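Local coordinates for protein transcriptional regulator, SorC family (Enterococcus faecalis, PDB 2O0M) that probably regulates transcription as a DNA-binding protein of the SorC family, with a putative sugar-binding domain that is likely to sense a carbohydrate ligand, at residues L139-N144 with L164-R169; N296-P301 with N322-T327. One frame throughout, in Å; residues are numbered along the deposited sequence.

Both contacts lie in the putative sugar-binding domain, and each joins loops leading into two neighbouring parallel strands of its central sheet: 142-148 and 169-175 in contact 1, 302-306 and 328-332 in contact 2. Both are partly buried, but contact 1 is more peripheral: their centres lie about 21 and 13 Å from the centre of the chain, and 22 Å from each other. Each mixes buried residues, such as Arg-169 and Pro-324, with exposed ones, such as Lys-168 and Gln-298. In both, one long side chain gives N-H groups to backbone carbonyls: an arginine in contact 1, a glutamine in contact 2. Contact 1 adds a strand-pairing bond, contact 2 proline packing; each also holds water between its segments.

Contact 1. Residues L139-N144 with L164-R169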
ATOM      1  N   LEU A 139       5.910  15.718  -1.385  1.00 15.36           N
ATOM      2  CA  LEU A 139       6.564  15.747  -0.073  1.00 15.28           C
ATOM      3  C   LEU A 139       7.284  17.085   0.178  1.00 15.38           C
ATOM      4  O   LEU A 139       8.165  17.476  -0.592  1.00 15.44           O
ATOM      5  CB  LEU A 139       7.545  14.584   0.071  1.00 14.84           C
ATOM      6  CG  LEU A 139       6.933  13.179   0.045  1.00 13.43           C
ATOM      7  CD1 LEU A 139       8.064  12.183   0.150  1.00 14.45           C
ATOM      8  CD2 LEU A 139       5.921  12.970   1.170  1.00 15.12           C
ATOM      9  N   PRO A 140       6.890  17.794   1.243  1.00 15.64           N
ATOM     10  CA  PRO A 140       7.569  19.049   1.568  1.00 16.02           C
ATOM     11  C   PRO A 140       8.945  18.882   2.182  1.00 16.53           C
ATOM     12  O   PRO A 140       9.335  17.788   2.593  1.00 16.03           O
ATOM     13  CB  PRO A 140       6.653  19.689   2.621  1.00 16.10           C
ATOM     14  CG  PRO A 140       5.424  18.909   2.627  1.00 16.59           C
ATOM     15  CD  PRO A 140       5.782  17.536   2.177  1.00 16.03           C
ATOM     16  N   ASN A 141       9.671  19.993   2.278  1.00 16.55           N
ATOM     17  CA  ASN A 141      10.901  20.017   3.054  1.00 17.54           C
ATOM     18  C   ASN A 141      10.609  19.726   4.507  1.00 17.67           C
ATOM     19  O   ASN A 141       9.478  19.869   4.955  1.00 17.96           O
ATOM     20  CB  ASN A 141      11.590  21.383   2.941  1.00 17.75           C
ATOM     21  CG  ASN A 141      12.283  21.572   1.620  1.00 18.92           C
ATOM     22  OD1 ASN A 141      12.616  20.603   0.935  1.00 20.59           O
ATOM     23  ND2 ASN A 141      12.527  22.824   1.258  1.00 20.84           N
ATOM     24  N   GLY A 142      11.646  19.340   5.238  1.00 17.90           N
ATOM     25  CA  GLY A 142      11.510  18.934   6.627  1.00 17.95           C
ATOM     26  C   GLY A 142      11.623  17.427   6.763  1.00 17.95           C
ATOM     27  O   GLY A 142      12.250  16.768   5.929  1.00 18.68           O
ATOM     28  N   GLU A 143      11.019  16.893   7.817  1.00 17.76           N
ATOM     29  CA  GLU A 143      11.104  15.468   8.122  1.00 17.46           C
ATOM     30  C   GLU A 143       9.785  14.790   7.767  1.00 16.87           C
ATOM     31  O   GLU A 143       8.761  15.034   8.406  1.00 17.12           O
ATOM     32  CB  GLU A 143      11.413  15.238   9.603  1.00 18.34           C
ATOM     33  CG  GLU A 143      12.637  15.990  10.119  1.00 21.52           C
ATOM     34  CD  GLU A 143      13.928  15.522   9.509  1.00 25.72           C
ATOM     35  OE1 GLU A 143      14.138  14.291   9.433  1.00 28.77           O
ATOM     36  OE2 GLU A 143      14.749  16.391   9.123  1.00 29.10           O
ATOM     37  N   ASN A 144       9.817  13.948   6.740  1.00 14.85           N
ATOM     38  CA  ASN A 144       8.638  13.194   6.323  1.00 14.13           C
ATOM     39  C   ASN A 144       8.750  11.747   6.755  1.00 12.69           C
ATOM     40  O   ASN A 144       9.842  11.184   6.745  1.00 12.72           O
ATOM     41  CB  ASN A 144       8.511  13.239   4.804  1.00 12.85           C
ATOM     42  CG  ASN A 144       8.458  14.653   4.267  1.00 13.80           C
ATOM     43  OD1 ASN A 144       9.292  15.063   3.434  1.00 15.25           O
ATOM     44  ND2 ASN A 144       7.491  15.411   4.741  1.00 12.84           N
ATOM     45  N   LEU A 164      14.948  11.153  -3.741  1.00 15.12           N
ATOM     46  CA  LEU A 164      14.047  12.132  -3.114  1.00 15.20           C
ATOM     47  C   LEU A 164      14.719  12.948  -2.017  1.00 15.62           C
ATOM     48  O   LEU A 164      14.213  14.002  -1.654  1.00 15.26           O
ATOM     49  CB  LEU A 164      12.812  11.449  -2.503  1.00 15.33           C
ATOM     50  CG  LEU A 164      11.917  10.731  -3.507  1.00 15.30           C
ATOM     51  CD1 LEU A 164      10.823   9.914  -2.803  1.00 14.70           C
ATOM     52  CD2 LEU A 164      11.293  11.702  -4.493  1.00 15.93           C
ATOM     53  N   GLU A 165      15.834  12.462  -1.483  1.00 15.64           N
ATOM     54  CA  GLU A 165      16.471  13.090  -0.339  1.00 16.68           C
ATOM     55  C   GLU A 165      17.211  14.341  -0.801  1.00 17.29           C
ATOM     56  O   GLU A 165      17.838  14.339  -1.859  1.00 18.05           O
ATOM     57  CB  GLU A 165      17.448  12.112   0.320  1.00 16.28           C
ATOM     58  CG  GLU A 165      17.827  12.477   1.737  1.00 16.34           C
ATOM     59  CD  GLU A 165      16.830  12.028   2.788  1.00 16.18           C
ATOM     60  OE1 GLU A 165      17.151  12.216   3.987  1.00 16.10           O
ATOM     61  OE2 GLU A 165      15.739  11.510   2.440  1.00 15.02           O
ATOM     62  N   THR A 166      17.120  15.408  -0.010  1.00 18.51           N
ATOM     63  CA  THR A 166      17.873  16.637  -0.272  1.00 19.28           C
ATOM     64  C   THR A 166      18.423  17.174   1.037  1.00 20.34           C
ATOM     65  O   THR A 166      18.183  16.607   2.104  1.00 19.54           O
ATOM     66  CB  THR A 166      16.993  17.739  -0.922  1.00 19.38           C
ATOM     67  OG1 THR A 166      15.987  18.163   0.003  1.00 20.47           O
ATOM     68  CG2 THR A 166      16.334  17.252  -2.200  1.00 19.48           C
ATOM     69  N   GLU A 167      19.158  18.284   0.954  1.00 21.47           N
ATOM     70  CA  GLU A 167      19.655  18.958   2.151  1.00 22.95           C
ATOM     71  C   GLU A 167      18.520  19.276   3.112  1.00 22.32           C
ATOM     72  O   GLU A 167      18.668  19.123   4.326  1.00 22.10           O
ATOM     73  CB  GLU A 167      20.347  20.275   1.783  1.00 23.34           C
ATOM     74  CG  GLU A 167      21.621  20.140   0.985  1.00 26.70           C
ATOM     75  CD  GLU A 167      22.013  21.453   0.320  1.00 27.05           C
ATOM     76  OE1 GLU A 167      22.453  22.380   1.041  1.00 32.76           O
ATOM     77  OE2 GLU A 167      21.870  21.564  -0.923  1.00 32.20           O
ATOM     78  N   LYS A 168      17.396  19.722   2.552  1.00 21.92           N
ATOM     79  CA  LYS A 168      16.259  20.212   3.332  1.00 21.54           C
ATOM     80  C   LYS A 168      15.105  19.222   3.495  1.00 20.28           C
ATOM     81  O   LYS A 168      14.259  19.426   4.360  1.00 20.19           O
ATOM     82  CB  LYS A 168      15.707  21.484   2.691  1.00 22.03           C
ATOM     83  CG  LYS A 168      16.700  22.643   2.676  1.00 22.97           C
ATOM     84  CD  LYS A 168      16.028  23.929   2.231  1.00 24.08           C
ATOM     85  CE  LYS A 168      17.012  25.091   2.242  1.00 25.44           C
ATOM     86  NZ  LYS A 168      17.569  25.343   3.610  1.00 28.06           N
ATOM     87  N   ARG A 169      15.061  18.175   2.665  1.00 18.85           N
ATOM     88  CA  ARG A 169      13.995  17.165   2.757  1.00 18.31           C
ATOM     89  C   ARG A 169      14.557  15.805   3.150  1.00 17.48           C
ATOM     90  O   ARG A 169      15.345  15.210   2.401  1.00 17.05           O
ATOM     91  CB  ARG A 169      13.224  17.031   1.441  1.00 17.85           C
ATOM     92  CG  ARG A 169      11.997  16.096   1.588  1.00 17.75           C
ATOM     93  CD  ARG A 169      11.113  16.133   0.368  1.00 16.86           C
ATOM     94  NE  ARG A 169      11.821  15.664  -0.822  1.00 15.08           N
ATOM     95  CZ  ARG A 169      11.394  15.828  -2.068  1.00 13.97           C
ATOM     96  NH1 ARG A 169      10.251  16.462  -2.304  1.00 14.08           N
ATOM     97  NH2 ARG A 169      12.112  15.385  -3.093  1.00 16.38           N
TER
HETATM   98  O   HOH W   1      14.293  20.005  -0.813  1.00 29.02           O
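Strands 142-148 and 169-175 begin to pair here as parallel neighbours in the central sheet, with Gly-142 opposite Arg-169. Gly-142 N donates to Lys-168 O at 2.8 Å, and the bond is nearly straight at 170°. The backbone of Gly-142 has a positive phi of 105°, a conformation that crowds any side chain against the carbonyl oxygen of Asn-141, and glycine has none.

Arg-169 contributes the largest share of the contact. Its CG is anti to the backbone N, chi1 -173°, and the chain runs extended until it bends at chi3. The guanidinium group thereby comes to lie between two backbone carbonyls. Arg-169 NH1 donates to Leu-139 O at 2.9 Å, just beyond the end of helix 122-138. Its NE and NH2 take Leu-164 O side-on, NE at 3.0 Å. Both carbonyl oxygens lie in the guanidinium plane, at its edge. NH2 also bonds Asn-136 OD1 in that helix. Nearer the backbone, Arg-169 CD passes 3.3 Å from Pro-140 O, and Leu-139 CB packs against the same CD.

Towards the surface, the amide of Asn-141 lies against Lys-168, with CG 3.6 Å from Lys-168 CB. One water links Asn-141 OD1 to Thr-166 OG1. That hydroxyl also accepts from Arg-169 N at 2.8 Å, an ST motif that shapes the turn before the strand.

The guanidinium group is thus held in its plane by bonds along its edge. These bonds tie the helix end to the loop before strand 169-175, and the partial negative charges of the carbonyls probably help to offset the buried positive charge.

Contact 2. Residues N296-P301 with N322-T327; sequences NLQEIP and NAPKQT
Gln-326 NE2 hydrogen-bonds the carbonyls of Gln-298 and Ile-300, joining loops 296-301 and 322-327. From NE2 it is 2.9 Å to Gln-298 O and 2.8 Å to Ile-300 O. The bond to Ile-300 O is the straighter, 165° at the hydrogen, and that oxygen lies in the amide plane. The bond to Gln-298 O reaches the carbonyl from above its plane, away from the lone pairs. Gln-326 CG sits between its backbone N and carbonyl carbon, chi1 69°, and the chain bends again at chi2. These bends turn NE2 in between the two carbonyls.

Packing is centred on Pro-324. Its CG meets its apolar partner, Leu-297 CB, at 3.8 Å. The side chain of Gln-298 curls back at chi2 and lays its amide across the ring at about a right angle, with OE1 3.7 Å from Pro-324 CG. Tyr-319 of helix 313-320 touches both Leu-297 and Pro-324.

Water joins the loops at two places. One molecule accepts from Lys-325 N at 2.9 Å and, weakly, from Gln-298 NE2. Another lies between the carbonyls of Pro-301 and Gln-326, 2.9 Å from Pro-301 O and 2.7 Å from Gln-326 O.

Within loop 322-327, a type I beta turn runs from Pro-324 to Thr-327. Pro-324 O accepts from both Thr-327 N and Thr-327 OG1, which steadies the turn that presents Gln-326. The contact joins the loops at the N-terminal ends of parallel strands 302-306 and 328-332, a beta-alpha-beta unit with helix 313-320, consistent with a Rossmann-like fold.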
ATOM      1  N   ASN A 296      -7.697   6.410  10.140  1.00 20.97           N
ATOM      2  CA  ASN A 296      -6.732   7.501  10.239  1.00 20.58           C
ATOM      3  C   ASN A 296      -6.102   7.875   8.904  1.00 19.45           C
ATOM      4  O   ASN A 296      -5.428   8.897   8.812  1.00 18.67           O
ATOM      5  CB  ASN A 296      -5.653   7.170  11.262  1.00 21.45           C
ATOM      6  CG  ASN A 296      -6.185   7.148  12.697  1.00 23.09           C
ATOM      7  OD1 ASN A 296      -7.170   7.815  13.033  1.00 26.65           O
ATOM      8  ND2 ASN A 296      -5.526   6.380  13.545  1.00 24.55           N
ATOM      9  N   LEU A 297      -6.320   7.065   7.869  1.00 18.39           N
ATOM     10  CA  LEU A 297      -5.836   7.439   6.533  1.00 18.67           C
ATOM     11  C   LEU A 297      -6.401   8.773   6.088  1.00 17.82           C
ATOM     12  O   LEU A 297      -5.715   9.526   5.406  1.00 16.74           O
ATOM     13  CB  LEU A 297      -6.216   6.400   5.481  1.00 19.13           C
ATOM     14  CG  LEU A 297      -5.392   5.137   5.355  1.00 22.31           C
ATOM     15  CD1 LEU A 297      -5.910   4.377   4.146  1.00 22.99           C
ATOM     16  CD2 LEU A 297      -3.911   5.464   5.187  1.00 23.10           C
ATOM     17  N   GLN A 298      -7.648   9.045   6.481  1.00 18.01           N
ATOM     18  CA  GLN A 298      -8.385  10.264   6.087  1.00 18.73           C
ATOM     19  C   GLN A 298      -7.624  11.544   6.429  1.00 18.16           C
ATOM     20  O   GLN A 298      -7.710  12.537   5.705  1.00 17.54           O
ATOM     21  CB  GLN A 298      -9.763  10.297   6.771  1.00 19.78           C
ATOM     22  CG  GLN A 298     -10.613   9.022   6.592  1.00 23.21           C
ATOM     23  CD  GLN A 298     -11.119   8.823   5.164  1.00 28.08           C
ATOM     24  OE1 GLN A 298     -11.089   7.706   4.625  1.00 33.24           O
ATOM     25  NE2 GLN A 298     -11.598   9.908   4.548  1.00 30.80           N
ATOM     26  N   GLU A 299      -6.854  11.516   7.515  1.00 17.32           N
ATOM     27  CA  GLU A 299      -6.126  12.699   7.960  1.00 17.74           C
ATOM     28  C   GLU A 299      -4.700  12.805   7.408  1.00 16.68           C
ATOM     29  O   GLU A 299      -4.027  13.799   7.662  1.00 17.22           O
ATOM     30  CB  GLU A 299      -6.109  12.761   9.495  1.00 19.38           C
ATOM     31  CG  GLU A 299      -7.197  13.666  10.111  1.00 23.56           C
ATOM     32  CD  GLU A 299      -8.602  13.395   9.596  1.00 29.13           C
ATOM     33  OE1 GLU A 299      -9.167  12.321   9.913  1.00 32.91           O
ATOM     34  OE2 GLU A 299      -9.152  14.277   8.895  1.00 34.62           O
ATOM     35  N   ILE A 300      -4.237  11.804   6.656  1.00 15.17           N
ATOM     36  CA  ILE A 300      -2.867  11.817   6.136  1.00 14.55           C
ATOM     37  C   ILE A 300      -2.878  12.577   4.812  1.00 12.98           C
ATOM     38  O   ILE A 300      -3.648  12.238   3.928  1.00 12.28           O
ATOM     39  CB  ILE A 300      -2.328  10.380   5.949  1.00 14.21           C
ATOM     40  CG1 ILE A 300      -2.231   9.693   7.316  1.00 15.87           C
ATOM     41  CG2 ILE A 300      -0.975  10.385   5.276  1.00 15.10           C
ATOM     42  CD1 ILE A 300      -1.858   8.260   7.255  1.00 15.67           C
ATOM     43  N   PRO A 301      -2.049  13.637   4.680  1.00 12.09           N
ATOM     44  CA  PRO A 301      -2.128  14.474   3.472  1.00 12.19           C
ATOM     45  C   PRO A 301      -1.824  13.757   2.170  1.00 11.29           C
ATOM     46  O   PRO A 301      -2.489  14.009   1.172  1.00 12.27           O
ATOM     47  CB  PRO A 301      -1.106  15.599   3.727  1.00 11.90           C
ATOM     48  CG  PRO A 301      -0.340  15.216   4.906  1.00 13.23           C
ATOM     49  CD  PRO A 301      -1.071  14.143   5.654  1.00 12.20           C
ATOM     50  N   ASN A 322     -14.349   3.556  -0.777  1.00 23.65           N
ATOM     51  CA  ASN A 322     -14.208   4.254   0.501  1.00 23.83           C
ATOM     52  C   ASN A 322     -12.798   4.798   0.791  1.00 23.03           C
ATOM     53  O   ASN A 322     -12.510   5.163   1.927  1.00 23.90           O
ATOM     54  CB  ASN A 322     -14.664   3.335   1.648  1.00 25.12           C
ATOM     55  CG  ASN A 322     -13.613   2.264   2.040  1.00 27.85           C
ATOM     56  OD1 ASN A 322     -12.566   2.084   1.384  1.00 30.53           O
ATOM     57  ND2 ASN A 322     -13.910   1.543   3.124  1.00 30.04           N
ATOM     58  N   ALA A 323     -11.924   4.847  -0.220  1.00 21.16           N
ATOM     59  CA  ALA A 323     -10.587   5.425  -0.072  1.00 19.67           C
ATOM     60  C   ALA A 323     -10.695   6.925   0.238  1.00 18.28           C
ATOM     61  O   ALA A 323     -11.668   7.561  -0.171  1.00 15.67           O
ATOM     62  CB  ALA A 323      -9.772   5.226  -1.329  1.00 19.70           C
ATOM     63  N   PRO A 324      -9.692   7.494   0.949  1.00 17.25           N
ATOM     64  CA  PRO A 324      -9.724   8.926   1.236  1.00 17.18           C
ATOM     65  C   PRO A 324      -9.773   9.711  -0.059  1.00 16.15           C
ATOM     66  O   PRO A 324      -9.120   9.330  -1.026  1.00 15.18           O
ATOM     67  CB  PRO A 324      -8.389   9.181   1.936  1.00 17.11           C
ATOM     68  CG  PRO A 324      -8.048   7.871   2.534  1.00 17.66           C
ATOM     69  CD  PRO A 324      -8.495   6.863   1.537  1.00 18.09           C
ATOM     70  N   LYS A 325     -10.538  10.793  -0.078  1.00 15.70           N
ATOM     71  CA  LYS A 325     -10.743  11.516  -1.325  1.00 15.28           C
ATOM     72  C   LYS A 325      -9.476  12.168  -1.852  1.00 15.07           C
ATOM     73  O   LYS A 325      -9.378  12.453  -3.041  1.00 15.38           O
ATOM     74  CB  LYS A 325     -11.888  12.535  -1.188  1.00 16.06           C
ATOM     75  CG  LYS A 325     -13.251  11.899  -0.943  1.00 17.63           C
ATOM     76  CD  LYS A 325     -13.460  10.643  -1.782  1.00 20.24           C
ATOM     77  CE  LYS A 325     -14.885  10.270  -1.924  1.00 21.53           C
ATOM     78  NZ  LYS A 325     -15.010   9.203  -2.940  1.00 22.42           N
ATOM     79  N   GLN A 326      -8.491  12.375  -0.984  1.00 14.40           N
ATOM     80  CA  GLN A 326      -7.210  12.949  -1.408  1.00 14.03           C
ATOM     81  C   GLN A 326      -6.282  11.934  -2.087  1.00 13.69           C
ATOM     82  O   GLN A 326      -5.206  12.311  -2.539  1.00 13.33           O
ATOM     83  CB  GLN A 326      -6.465  13.597  -0.236  1.00 14.52           C
ATOM     84  CG  GLN A 326      -5.920  12.630   0.825  1.00 14.67           C
ATOM     85  CD  GLN A 326      -6.883  12.392   1.964  1.00 16.00           C
ATOM     86  OE1 GLN A 326      -8.100  12.416   1.771  1.00 17.37           O
ATOM     87  NE2 GLN A 326      -6.350  12.164   3.167  1.00 13.99           N
ATOM     88  N   THR A 327      -6.702  10.674  -2.150  1.00 13.43           N
ATOM     89  CA  THR A 327      -5.883   9.589  -2.722  1.00 13.65           C
ATOM     90  C   THR A 327      -5.451   9.919  -4.164  1.00 13.70           C
ATOM     91  O   THR A 327      -6.243  10.423  -4.958  1.00 14.58           O
ATOM     92  CB  THR A 327      -6.634   8.230  -2.701  1.00 13.76           C
ATOM     93  OG1 THR A 327      -6.925   7.855  -1.341  1.00 12.77           O
ATOM     94  CG2 THR A 327      -5.813   7.111  -3.343  1.00 14.22           C
TER
HETATM   95  O   HOH W   2     -12.068  11.158   2.338  1.00 24.02           O
HETATM   96  O   HOH W   3      -2.820  12.460  -1.231  1.00 17.85           O